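Local atomic coordinates of sialidase B (Streptococcus pneumoniae serotype 4, PDB entry 4XJW), a protein that catalyses hydrolysis of alpha-(2->3)-, alpha-(2->6)- and alpha-(2->8)-glycosidic linkages of terminal sialic acid residues in oligosaccharides, glycoproteins and glycolipids. Residues 564-573 and 585-593; 517-525 and 551-559. The protein carries 1 engineered substitution. All coordinates share one frame; numbering follows the deposited sequence.

Interaction 1. Residues 564-573 and 585-593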
ATOM      1  N   ILE A 564     -16.685  21.484  14.596  1.00 19.09           N
ATOM      2  CA  ILE A 564     -17.790  20.846  13.902  1.00 20.31           C
ATOM      3  C   ILE A 564     -18.919  20.756  14.928  1.00 19.04           C
ATOM      4  O   ILE A 564     -18.705  20.288  16.045  1.00 21.02           O
ATOM      5  CB  ILE A 564     -17.402  19.429  13.388  1.00 15.95           C
ATOM      6  CG1 ILE A 564     -16.271  19.519  12.357  1.00 15.97           C
ATOM      7  CG2 ILE A 564     -18.616  18.726  12.778  1.00 22.53           C
ATOM      8  CD1 ILE A 564     -15.768  18.146  11.856  1.00 19.10           C
ATOM      9  N   ASP A 565     -20.099  21.255  14.560  1.00 23.40           N
ATOM     10  CA  ASP A 565     -21.226  21.349  15.488  1.00 24.25           C
ATOM     11  C   ASP A 565     -20.837  22.100  16.765  1.00 22.81           C
ATOM     12  O   ASP A 565     -21.295  21.772  17.857  1.00 25.53           O
ATOM     13  CB  ASP A 565     -21.776  19.959  15.834  1.00 23.90           C
ATOM     14  CG  ASP A 565     -22.402  19.265  14.644  1.00 25.58           C
ATOM     15  OD1 ASP A 565     -22.793  19.961  13.683  1.00 29.41           O
ATOM     16  OD2 ASP A 565     -22.512  18.017  14.677  1.00 29.39           O
ATOM     17  N   GLY A 566     -19.970  23.097  16.614  1.00 24.63           N
ATOM     18  CA  GLY A 566     -19.518  23.902  17.732  1.00 26.75           C
ATOM     19  C   GLY A 566     -18.598  23.188  18.702  1.00 24.43           C
ATOM     20  O   GLY A 566     -18.365  23.672  19.812  1.00 30.38           O
ATOM     21  N   LYS A 567     -18.073  22.033  18.295  1.00 21.66           N
ATOM     22  CA  LYS A 567     -17.203  21.244  19.163  1.00 22.90           C
ATOM     23  C   LYS A 567     -15.889  20.894  18.470  1.00 15.87           C
ATOM     24  O   LYS A 567     -15.796  20.917  17.241  1.00 19.67           O
ATOM     25  CB  LYS A 567     -17.915  19.963  19.619  1.00 22.50           C
ATOM     26  CG  LYS A 567     -19.288  20.214  20.238  1.00 26.86           C
ATOM     27  CD  LYS A 567     -19.741  19.060  21.118  1.00 29.11           C
ATOM     28  CE  LYS A 567     -19.096  19.134  22.491  1.00 34.25           C
ATOM     29  NZ  LYS A 567     -19.470  17.973  23.339  1.00 38.06           N
ATOM     30  N   GLU A 568     -14.867  20.599  19.262  1.00 17.54           N
ATOM     31  CA  GLU A 568     -13.589  20.195  18.695  1.00 17.71           C
ATOM     32  C   GLU A 568     -13.735  18.772  18.192  1.00 17.65           C
ATOM     33  O   GLU A 568     -14.488  17.972  18.762  1.00 18.94           O
ATOM     34  CB  GLU A 568     -12.481  20.304  19.727  1.00 21.87           C
ATOM     35  CG  GLU A 568     -12.315  21.734  20.233  1.00 27.57           C
ATOM     36  CD  GLU A 568     -11.249  21.870  21.298  1.00 35.43           C
ATOM     37  OE1 GLU A 568     -10.365  20.991  21.372  1.00 35.26           O
ATOM     38  OE2 GLU A 568     -11.293  22.863  22.059  1.00 42.10           O
ATOM     39  N   ALA A 569     -13.009  18.452  17.126  1.00 16.85           N
ATOM     40  CA  ALA A 569     -13.272  17.211  16.410  1.00 14.39           C
ATOM     41  C   ALA A 569     -12.020  16.392  16.117  1.00 13.04           C
ATOM     42  O   ALA A 569     -10.963  16.943  15.793  1.00 14.87           O
ATOM     43  CB  ALA A 569     -14.023  17.508  15.131  1.00 17.59           C
ATOM     44  N   VAL A 570     -12.175  15.073  16.219  1.00 14.12           N
ATOM     45  CA  VAL A 570     -11.151  14.111  15.843  1.00 12.59           C
ATOM     46  C   VAL A 570     -11.706  13.285  14.689  1.00 12.54           C
ATOM     47  O   VAL A 570     -12.905  12.997  14.653  1.00 15.66           O
ATOM     48  CB  VAL A 570     -10.809  13.216  17.041  1.00 16.04           C
ATOM     49  CG1 VAL A 570     -10.002  11.992  16.633  1.00 14.88           C
ATOM     50  CG2 VAL A 570     -10.068  14.031  18.075  1.00 13.28           C
ATOM     51  N   ILE A 571     -10.861  12.938  13.721  1.00  9.50           N
ATOM     52  CA  ILE A 571     -11.305  12.088  12.623  1.00 12.87           C
ATOM     53  C   ILE A 571     -10.443  10.829  12.553  1.00 12.09           C
ATOM     54  O   ILE A 571      -9.212  10.907  12.553  1.00 11.84           O
ATOM     55  CB  ILE A 571     -11.305  12.823  11.274  1.00 11.70           C
ATOM     56  CG1 ILE A 571     -12.117  14.116  11.393  1.00 13.07           C
ATOM     57  CG2 ILE A 571     -11.871  11.924  10.178  1.00 14.22           C
ATOM     58  CD1 ILE A 571     -12.023  15.018  10.178  1.00 15.22           C
ATOM     59  N   LEU A 572     -11.101   9.670  12.539  1.00 11.59           N
ATOM     60  CA  LEU A 572     -10.425   8.388  12.417  1.00 12.13           C
ATOM     61  C   LEU A 572     -10.675   7.796  11.027  1.00 10.14           C
ATOM     62  O   LEU A 572     -11.756   7.959  10.464  1.00 12.66           O
ATOM     63  CB  LEU A 572     -10.961   7.416  13.470  1.00 12.07           C
ATOM     64  CG  LEU A 572     -10.849   7.724  14.957  1.00 12.47           C
ATOM     65  CD1 LEU A 572     -11.336   6.505  15.752  1.00 15.11           C
ATOM     66  CD2 LEU A 572      -9.429   8.075  15.367  1.00 15.78           C
ATOM     67  N   SER A 573      -9.681   7.094  10.492  1.00 10.20           N
ATOM     68  CA  SER A 573      -9.828   6.346   9.239  1.00  8.95           C
ATOM     69  C   SER A 573      -9.478   4.882   9.499  1.00 10.50           C
ATOM     70  O   SER A 573      -8.414   4.593  10.044  1.00 10.95           O
ATOM     71  CB  SER A 573      -8.890   6.920   8.179  1.00  8.98           C
ATOM     72  OG  SER A 573      -8.713   6.032   7.102  1.00 11.10           O
ATOM     73  N   GLN A 585     -14.139   3.592   6.419  1.00  8.00           N
ATOM     74  CA  GLN A 585     -14.893   4.743   6.912  1.00 10.39           C
ATOM     75  C   GLN A 585     -13.990   5.844   7.427  1.00  9.79           C
ATOM     76  O   GLN A 585     -12.883   5.588   7.895  1.00 10.17           O
ATOM     77  CB  GLN A 585     -15.835   4.332   8.050  1.00 12.88           C
ATOM     78  CG  GLN A 585     -16.950   3.395   7.632  1.00 11.01           C
ATOM     79  CD  GLN A 585     -17.957   3.154   8.744  1.00 14.35           C
ATOM     80  OE1 GLN A 585     -17.744   3.547   9.896  1.00 12.88           O
ATOM     81  NE2 GLN A 585     -19.057   2.483   8.406  1.00 20.51           N
ATOM     82  N   LEU A 586     -14.484   7.070   7.345  1.00 11.89           N
ATOM     83  CA  LEU A 586     -13.979   8.129   8.197  1.00  8.28           C
ATOM     84  C   LEU A 586     -15.001   8.287   9.303  1.00 10.80           C
ATOM     85  O   LEU A 586     -16.207   8.351   9.035  1.00 14.32           O
ATOM     86  CB  LEU A 586     -13.848   9.449   7.454  1.00 10.97           C
ATOM     87  CG  LEU A 586     -12.929   9.492   6.250  1.00 12.59           C
ATOM     88  CD1 LEU A 586     -12.748  10.943   5.842  1.00 17.91           C
ATOM     89  CD2 LEU A 586     -11.586   8.864   6.550  1.00 13.29           C
ATOM     90  N   VAL A 587     -14.531   8.345  10.542  1.00 12.79           N
ATOM     91  CA  VAL A 587     -15.438   8.488  11.676  1.00 12.57           C
ATOM     92  C   VAL A 587     -15.111   9.802  12.371  1.00 11.82           C
ATOM     93  O   VAL A 587     -13.979  10.010  12.808  1.00 13.93           O
ATOM     94  CB  VAL A 587     -15.327   7.296  12.646  1.00 12.24           C
ATOM     95  CG1 VAL A 587     -16.384   7.400  13.735  1.00 18.25           C
ATOM     96  CG2 VAL A 587     -15.477   5.956  11.889  1.00 15.32           C
ATOM     97  N   VAL A 588     -16.096  10.700  12.452  1.00 14.89           N
ATOM     98  CA  VAL A 588     -15.894  12.001  13.079  1.00 14.63           C
ATOM     99  C   VAL A 588     -16.377  11.975  14.526  1.00 16.75           C
ATOM    100  O   VAL A 588     -17.536  11.648  14.786  1.00 16.09           O
ATOM    101  CB  VAL A 588     -16.646  13.109  12.320  1.00 13.60           C
ATOM    102  CG1 VAL A 588     -16.409  14.459  12.980  1.00 16.59           C
ATOM    103  CG2 VAL A 588     -16.228  13.155  10.850  1.00 14.61           C
ATOM    104  N   GLY A 589     -15.484  12.296  15.459  1.00 17.10           N
ATOM    105  CA  GLY A 589     -15.841  12.349  16.868  1.00 14.71           C
ATOM    106  C   GLY A 589     -15.724  13.753  17.429  1.00 19.01           C
ATOM    107  O   GLY A 589     -14.776  14.479  17.113  1.00 16.44           O
ATOM    108  N   LEU A 590     -16.686  14.141  18.264  1.00 18.92           N
ATOM    109  CA  LEU A 590     -16.661  15.459  18.898  1.00 16.49           C
ATOM    110  C   LEU A 590     -16.233  15.326  20.355  1.00 17.94           C
ATOM    111  O   LEU A 590     -16.698  14.423  21.066  1.00 17.54           O
ATOM    112  CB  LEU A 590     -18.037  16.114  18.821  1.00 18.15           C
ATOM    113  CG  LEU A 590     -18.689  16.148  17.442  1.00 21.10           C
ATOM    114  CD1 LEU A 590     -19.983  16.939  17.468  1.00 26.97           C
ATOM    115  CD2 LEU A 590     -17.733  16.717  16.407  1.00 18.36           C
ATOM    116  N   VAL A 591     -15.344  16.212  20.794  1.00 18.05           N
ATOM    117  CA  VAL A 591     -14.779  16.135  22.135  1.00 20.21           C
ATOM    118  C   VAL A 591     -15.676  16.809  23.169  1.00 23.23           C
ATOM    119  O   VAL A 591     -16.105  17.952  22.988  1.00 25.96           O
ATOM    120  CB  VAL A 591     -13.364  16.763  22.196  1.00 23.48           C
ATOM    121  CG1 VAL A 591     -12.799  16.679  23.604  1.00 30.03           C
ATOM    122  CG2 VAL A 591     -12.434  16.076  21.205  1.00 20.26           C
ATOM    123  N   ASN A 592     -15.963  16.075  24.237  1.00 24.84           N
ATOM    124  CA  ASN A 592     -16.635  16.613  25.409  1.00 29.64           C
ATOM    125  C   ASN A 592     -15.578  17.266  26.297  1.00 33.22           C
ATOM    126  O   ASN A 592     -14.747  16.574  26.889  1.00 36.97           O
ATOM    127  CB  ASN A 592     -17.347  15.483  26.157  1.00 32.13           C
ATOM    128  CG  ASN A 592     -18.227  15.984  27.290  1.00 41.38           C
ATOM    129  OD1 ASN A 592     -18.097  17.121  27.738  1.00 38.81           O
ATOM    130  ND2 ASN A 592     -19.128  15.128  27.761  1.00 40.09           N
ATOM    131  N   LYS A 593     -15.606  18.594  26.384  1.00 29.95           N
ATOM    132  CA  LYS A 593     -14.584  19.339  27.123  1.00 29.33           C
ATOM    133  C   LYS A 593     -14.588  19.041  28.626  1.00 33.87           C
ATOM    134  O   LYS A 593     -13.635  19.363  29.332  1.00 36.07           O
ATOM    135  CB  LYS A 593     -14.734  20.841  26.883  1.00 32.63           C
ATOM    136  CG  LYS A 593     -14.617  21.250  25.424  1.00 36.31           C
ATOM    137  CD  LYS A 593     -13.236  20.930  24.852  1.00 39.45           C
ATOM    138  CE  LYS A 593     -12.159  21.822  25.451  1.00 39.10           C
ATOM    139  NZ  LYS A 593     -10.823  21.602  24.815  1.00 38.46           N
TER
HETATM  140  O   HOH W   1     -15.252  20.349  22.132  1.00 25.45           O

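Interaction 2. Residues 517-525 and 551-559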
ATOM      1  N   PHE A 517      -4.682   6.313  19.453  1.00  8.55           N
ATOM      2  CA  PHE A 517      -5.598   5.259  19.017  1.00 11.94           C
ATOM      3  C   PHE A 517      -4.776   4.127  18.436  1.00 12.02           C
ATOM      4  O   PHE A 517      -3.851   4.363  17.657  1.00 12.81           O
ATOM      5  CB  PHE A 517      -6.579   5.793  17.967  1.00 10.93           C
ATOM      6  CG  PHE A 517      -7.401   6.954  18.454  1.00 10.92           C
ATOM      7  CD1 PHE A 517      -8.562   6.745  19.191  1.00 13.41           C
ATOM      8  CD2 PHE A 517      -7.002   8.250  18.196  1.00 13.87           C
ATOM      9  CE1 PHE A 517      -9.319   7.804  19.639  1.00 12.49           C
ATOM     10  CE2 PHE A 517      -7.754   9.325  18.651  1.00 17.11           C
ATOM     11  CZ  PHE A 517      -8.909   9.105  19.376  1.00 12.70           C
ATOM     12  N   PHE A 518      -5.082   2.889  18.816  1.00 12.11           N
ATOM     13  CA  PHE A 518      -4.277   1.782  18.315  1.00 12.49           C
ATOM     14  C   PHE A 518      -5.009   0.479  18.048  1.00 12.67           C
ATOM     15  O   PHE A 518      -6.052   0.191  18.626  1.00 13.13           O
ATOM     16  CB  PHE A 518      -3.020   1.547  19.172  1.00 10.79           C
ATOM     17  CG  PHE A 518      -3.299   1.115  20.598  1.00 12.84           C
ATOM     18  CD1 PHE A 518      -3.723   2.034  21.545  1.00 13.86           C
ATOM     19  CD2 PHE A 518      -3.104  -0.205  20.981  1.00 13.18           C
ATOM     20  CE1 PHE A 518      -3.959   1.643  22.861  1.00 15.98           C
ATOM     21  CE2 PHE A 518      -3.325  -0.602  22.285  1.00 12.31           C
ATOM     22  CZ  PHE A 518      -3.756   0.326  23.227  1.00 14.60           C
ATOM     23  N   ARG A 519      -4.429  -0.273  17.128  1.00 10.03           N
ATOM     24  CA  ARG A 519      -4.918  -1.573  16.701  1.00 10.91           C
ATOM     25  C   ARG A 519      -4.680  -2.606  17.798  1.00 10.93           C
ATOM     26  O   ARG A 519      -3.654  -2.558  18.483  1.00 10.53           O
ATOM     27  CB  ARG A 519      -4.143  -1.946  15.430  1.00 11.00           C
ATOM     28  CG  ARG A 519      -4.340  -3.353  14.913  1.00 12.36           C
ATOM     29  CD  ARG A 519      -3.441  -3.548  13.698  1.00 11.41           C
ATOM     30  NE  ARG A 519      -3.382  -4.950  13.304  1.00 13.59           N
ATOM     31  CZ  ARG A 519      -2.671  -5.402  12.282  1.00 15.50           C
ATOM     32  NH1 ARG A 519      -1.964  -4.557  11.546  1.00 14.11           N
ATOM     33  NH2 ARG A 519      -2.675  -6.697  11.993  1.00 12.95           N
ATOM     34  N   THR A 520      -5.625  -3.542  17.951  1.00 11.57           N
ATOM     35  CA  THR A 520      -5.532  -4.608  18.953  1.00 12.85           C
ATOM     36  C   THR A 520      -5.902  -5.965  18.361  1.00 17.01           C
ATOM     37  O   THR A 520      -6.064  -6.114  17.149  1.00 15.15           O
ATOM     38  CB  THR A 520      -6.459  -4.376  20.169  1.00 14.97           C
ATOM     39  OG1 THR A 520      -7.829  -4.566  19.790  1.00 14.73           O
ATOM     40  CG2 THR A 520      -6.268  -2.980  20.745  1.00 14.77           C
ATOM     41  N   THR A 521      -6.077  -6.950  19.241  1.00 14.51           N
ATOM     42  CA  THR A 521      -6.459  -8.301  18.834  1.00 17.24           C
ATOM     43  C   THR A 521      -7.882  -8.614  19.282  1.00 19.22           C
ATOM     44  O   THR A 521      -8.336  -9.753  19.188  1.00 19.05           O
ATOM     45  CB  THR A 521      -5.499  -9.345  19.420  1.00 16.13           C
ATOM     46  OG1 THR A 521      -5.358  -9.128  20.830  1.00 20.57           O
ATOM     47  CG2 THR A 521      -4.137  -9.269  18.749  1.00 19.65           C
ATOM     48  N   THR A 522      -8.582  -7.593  19.766  1.00 14.64           N
ATOM     49  CA  THR A 522      -9.904  -7.749  20.378  1.00 13.55           C
ATOM     50  C   THR A 522     -11.076  -7.474  19.440  1.00 14.26           C
ATOM     51  O   THR A 522     -12.227  -7.672  19.824  1.00 17.19           O
ATOM     52  CB  THR A 522     -10.079  -6.800  21.589  1.00 16.61           C
ATOM     53  OG1 THR A 522     -10.261  -5.455  21.125  1.00 18.99           O
ATOM     54  CG2 THR A 522      -8.877  -6.856  22.503  1.00 18.53           C
ATOM     55  N   GLY A 523     -10.795  -7.002  18.223  1.00 13.81           N
ATOM     56  CA  GLY A 523     -11.842  -6.539  17.332  1.00 12.84           C
ATOM     57  C   GLY A 523     -12.307  -5.109  17.591  1.00 13.85           C
ATOM     58  O   GLY A 523     -13.264  -4.651  16.973  1.00 15.64           O
ATOM     59  N   LYS A 524     -11.658  -4.420  18.529  1.00 15.34           N
ATOM     60  CA  LYS A 524     -11.969  -3.023  18.815  1.00 16.02           C
ATOM     61  C   LYS A 524     -10.697  -2.188  18.823  1.00 14.29           C
ATOM     62  O   LYS A 524      -9.637  -2.653  19.248  1.00 17.56           O
ATOM     63  CB  LYS A 524     -12.677  -2.894  20.164  1.00 19.06           C
ATOM     64  CG  LYS A 524     -14.079  -3.485  20.185  1.00 20.45           C
ATOM     65  CD  LYS A 524     -14.752  -3.268  21.537  1.00 34.26           C
ATOM     66  CE  LYS A 524     -16.144  -3.887  21.563  1.00 32.72           C
ATOM     67  NZ  LYS A 524     -16.572  -4.309  20.197  1.00 38.21           N
ATOM     68  N   ILE A 525     -10.817  -0.950  18.356  1.00 13.98           N
ATOM     69  CA  ILE A 525      -9.727   0.010  18.422  1.00 12.82           C
ATOM     70  C   ILE A 525      -9.585   0.469  19.864  1.00 11.93           C
ATOM     71  O   ILE A 525     -10.584   0.724  20.535  1.00 15.14           O
ATOM     72  CB  ILE A 525     -10.028   1.192  17.497  1.00 12.33           C
ATOM     73  CG1 ILE A 525     -10.088   0.693  16.045  1.00 15.28           C
ATOM     74  CG2 ILE A 525      -9.000   2.328  17.673  1.00 14.58           C
ATOM     75  CD1 ILE A 525     -10.608   1.729  15.055  1.00 16.30           C
ATOM     76  N   TYR A 551      -7.552  -9.786  13.862  1.00 11.53           N
ATOM     77  CA  TYR A 551      -6.144  -9.449  13.679  1.00 11.19           C
ATOM     78  C   TYR A 551      -5.922  -7.930  13.619  1.00 11.05           C
ATOM     79  O   TYR A 551      -4.820  -7.455  13.894  1.00 13.53           O
ATOM     80  CB  TYR A 551      -5.557 -10.149  12.450  1.00 12.23           C
ATOM     81  CG  TYR A 551      -6.386  -9.972  11.202  1.00 11.99           C
ATOM     82  CD1 TYR A 551      -6.243  -8.837  10.395  1.00 10.29           C
ATOM     83  CD2 TYR A 551      -7.332 -10.918  10.837  1.00 13.06           C
ATOM     84  CE1 TYR A 551      -7.007  -8.675   9.252  1.00 11.17           C
ATOM     85  CE2 TYR A 551      -8.106 -10.761   9.694  1.00 11.00           C
ATOM     86  CZ  TYR A 551      -7.942  -9.634   8.905  1.00 10.08           C
ATOM     87  OH  TYR A 551      -8.712  -9.482   7.776  1.00 12.46           O
ATOM     88  N   GLY A 552      -6.969  -7.187  13.285  1.00 11.70           N
ATOM     89  CA  GLY A 552      -6.902  -5.720  13.303  1.00 11.59           C
ATOM     90  C   GLY A 552      -6.301  -5.099  12.055  1.00 10.99           C
ATOM     91  O   GLY A 552      -5.770  -5.805  11.200  1.00 11.77           O
ATOM     92  N   THR A 553      -6.372  -3.763  11.980  1.00  9.96           N
ATOM     93  CA  THR A 553      -5.808  -2.979  10.873  1.00 10.36           C
ATOM     94  C   THR A 553      -5.337  -1.643  11.424  1.00 12.69           C
ATOM     95  O   THR A 553      -5.914  -1.134  12.375  1.00 10.49           O
ATOM     96  CB  THR A 553      -6.873  -2.718   9.760  1.00  8.37           C
ATOM     97  OG1 THR A 553      -7.375  -3.978   9.288  1.00  9.80           O
ATOM     98  CG2 THR A 553      -6.270  -2.000   8.574  1.00  9.09           C
ATOM     99  N   GLN A 554      -4.283  -1.082  10.830  1.00  9.37           N
ATOM    100  CA  GLN A 554      -3.828   0.254  11.170  1.00  9.29           C
ATOM    101  C   GLN A 554      -5.016   1.224  11.145  1.00 11.39           C
ATOM    102  O   GLN A 554      -5.910   1.112  10.288  1.00  9.51           O
ATOM    103  CB  GLN A 554      -2.763   0.703  10.164  1.00 11.66           C
ATOM    104  CG  GLN A 554      -2.112   2.061  10.479  1.00 10.83           C
ATOM    105  CD  GLN A 554      -1.883   2.918   9.245  1.00 13.25           C
ATOM    106  OE1 GLN A 554      -2.399   2.632   8.169  1.00 17.07           O
ATOM    107  NE2 GLN A 554      -1.097   3.975   9.397  1.00 16.71           N
ATOM    108  N   VAL A 555      -5.029   2.154  12.105  1.00 11.08           N
ATOM    109  CA  VAL A 555      -6.007   3.238  12.136  1.00 10.00           C
ATOM    110  C   VAL A 555      -5.227   4.545  12.068  1.00  8.65           C
ATOM    111  O   VAL A 555      -4.240   4.743  12.799  1.00 12.41           O
ATOM    112  CB  VAL A 555      -6.887   3.196  13.417  1.00 14.26           C
ATOM    113  CG1 VAL A 555      -6.029   3.124  14.671  1.00 16.12           C
ATOM    114  CG2 VAL A 555      -7.821   4.389  13.491  1.00 17.55           C
ATOM    115  N   SER A 556      -5.642   5.437  11.179  1.00  9.15           N
ATOM    116  CA  SER A 556      -5.017   6.755  11.147  1.00  9.49           C
ATOM    117  C   SER A 556      -5.968   7.749  11.795  1.00 11.10           C
ATOM    118  O   SER A 556      -7.176   7.494  11.877  1.00 10.60           O
ATOM    119  CB  SER A 556      -4.623   7.152   9.731  1.00  8.25           C
ATOM    120  OG  SER A 556      -5.684   7.018   8.800  1.00 10.01           O
ATOM    121  N   ALA A 557      -5.425   8.854  12.295  1.00  9.87           N
ATOM    122  CA  ALA A 557      -6.196   9.733  13.174  1.00 11.13           C
ATOM    123  C   ALA A 557      -5.666  11.138  13.114  1.00 12.63           C
ATOM    124  O   ALA A 557      -4.456  11.338  13.148  1.00 13.43           O
ATOM    125  CB  ALA A 557      -6.128   9.222  14.597  1.00 14.70           C
ATOM    126  N   ILE A 558      -6.572  12.108  13.046  1.00  9.30           N
ATOM    127  CA  ILE A 558      -6.159  13.515  13.113  1.00 10.85           C
ATOM    128  C   ILE A 558      -7.083  14.343  13.997  1.00 11.37           C
ATOM    129  O   ILE A 558      -8.238  13.985  14.229  1.00 11.03           O
ATOM    130  CB  ILE A 558      -6.101  14.180  11.720  1.00 12.25           C
ATOM    131  CG1 ILE A 558      -7.475  14.138  11.037  1.00 12.40           C
ATOM    132  CG2 ILE A 558      -5.046  13.524  10.843  1.00 13.49           C
ATOM    133  CD1 ILE A 558      -7.595  15.047   9.799  1.00 15.56           C
ATOM    134  N   LYS A 559      -6.552  15.461  14.487  1.00 13.05           N
ATOM    135  CA  LYS A 559      -7.340  16.478  15.170  1.00 13.50           C
ATOM    136  C   LYS A 559      -7.628  17.553  14.129  1.00 13.89           C
ATOM    137  O   LYS A 559      -6.704  18.149  13.577  1.00 16.34           O
ATOM    138  CB  LYS A 559      -6.533  17.063  16.331  1.00 15.79           C
ATOM    139  CG  LYS A 559      -7.152  18.286  16.996  1.00 24.69           C
ATOM    140  CD  LYS A 559      -8.264  17.895  17.937  1.00 20.86           C
ATOM    141  CE  LYS A 559      -8.994  19.122  18.502  1.00 24.18           C
ATOM    142  NZ  LYS A 559      -8.100  20.066  19.236  1.00 30.52           N
TER
HETATM  143  O   HOH W   2      -3.294  -6.548  16.334  1.00 26.65           O

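Interaction 1. Residues 564-573 and 585-593
The antiparallel beta hairpin formed by the two middle strands of a four-stranded propeller blade pairs Ala569–Ser573 with Leu586–Leu590, and the N-to-C axes of segments 569-573 and 585-592 make 159°. Val570 and Gly589 form a hydrogen-bonded pair with 2.8 Å both from Val570 N to Gly589 O and from Gly589 N to Val570 O, the latter nearly straight at 176°. Leu572 and Val587 repeat the pattern, and Val591 N donates to Glu568 O at 2.8 Å. Beyond this last bond, a water bridges Glu568 N and Val591 O.

Side chains alternate between the faces. On one, Leu590 CD2 meets Ala569 CB at 4.0 Å, while its CD1 lies 3.9 Å from Asp565 CB; Leu590 thus packs into the type I' turn from Ile564 to Lys567. Ile564 CD1 touches Val588 CG1 at 3.9 Å, and helix 654-657 covers part of this face. On the other, Leu572 and Val587 pack against Trp600.

At the hairpin's open end Lys593, bent at chi2 and chi3, forms a salt bridge from NZ to Glu568 OE2 (3.1 Å), approaching obliquely from above the carboxylate plane. With Glu568 OE1 bridged to Lys559, two lysines probably stabilise the carboxylate's negative charge.

Interaction 2. Residues 517-525 and 551-559
With CG anti to the backbone N (chi1 171°) and an extended chain from CG to NE, Arg519 reaches from the end of strand 513-518 across to the loop before strand 556-559, a contact between consecutive blades of the sialidase beta-propeller. Arg519 probably binds substrate, consistent with membership of the family's arginine triad.

Its guanidinium grips one acceptor side-on: Tyr551 O accepts hydrogen bonds from Arg519 NE (2.9 Å) and NH2 (3.0 Å). Tyr551 O lies close to the guanidinium plane; seen from the carbonyl, NE is tilted slightly from its plane, whereas NH2 stands well above it. The N-H...O angles, 147° and 144°, are similarly bent, as expected when two donors share one oxygen. Gly552 O sits over one guanidinium face and is itself hydrogen-bonded to NH2 of Arg581, another probable substrate-binding residue, while CD of Arg519 rests 3.4 Å from Thr553 N. NH1 forms a salt bridge with Glu503, predicted to be an active-site residue, so charge and backbone together fix the group's rotation.

Apolar side chains continue the contact: Phe517 CD2 approaches Ala557 CB at 3.8 Å. Val555 touches two side chains, one with each methyl: CG1 is 4.3 Å from Phe517 CB and CG2 meets Ile525 CD1 tip to tip at 4.2 Å.

In the fold
Both segments of interaction 2 precede those of interaction 1 in the chain, and the centres of the two contacts lie 16 Å apart within the propeller. They share the antiparallel sheet 556-559, 569-575, 584-592, 597-605: interaction 1 joins its two middle strands, while interaction 2 ties its first strand and the preceding loop to the neighbouring blade containing 513-518. Strands 556-559 and 569-575 are adjacent, with Ile571 N 2.9 Å from Ile558 O, a probable hydrogen bond. In this blade Ile558 touches the bound OPX inhibitor and Ser573 lies about 8 Å (side chain to side chain) from the putative nucleophile Tyr615; Arg519 comes from the neighbouring blade, so the probable substrate site draws on both sides of the interface.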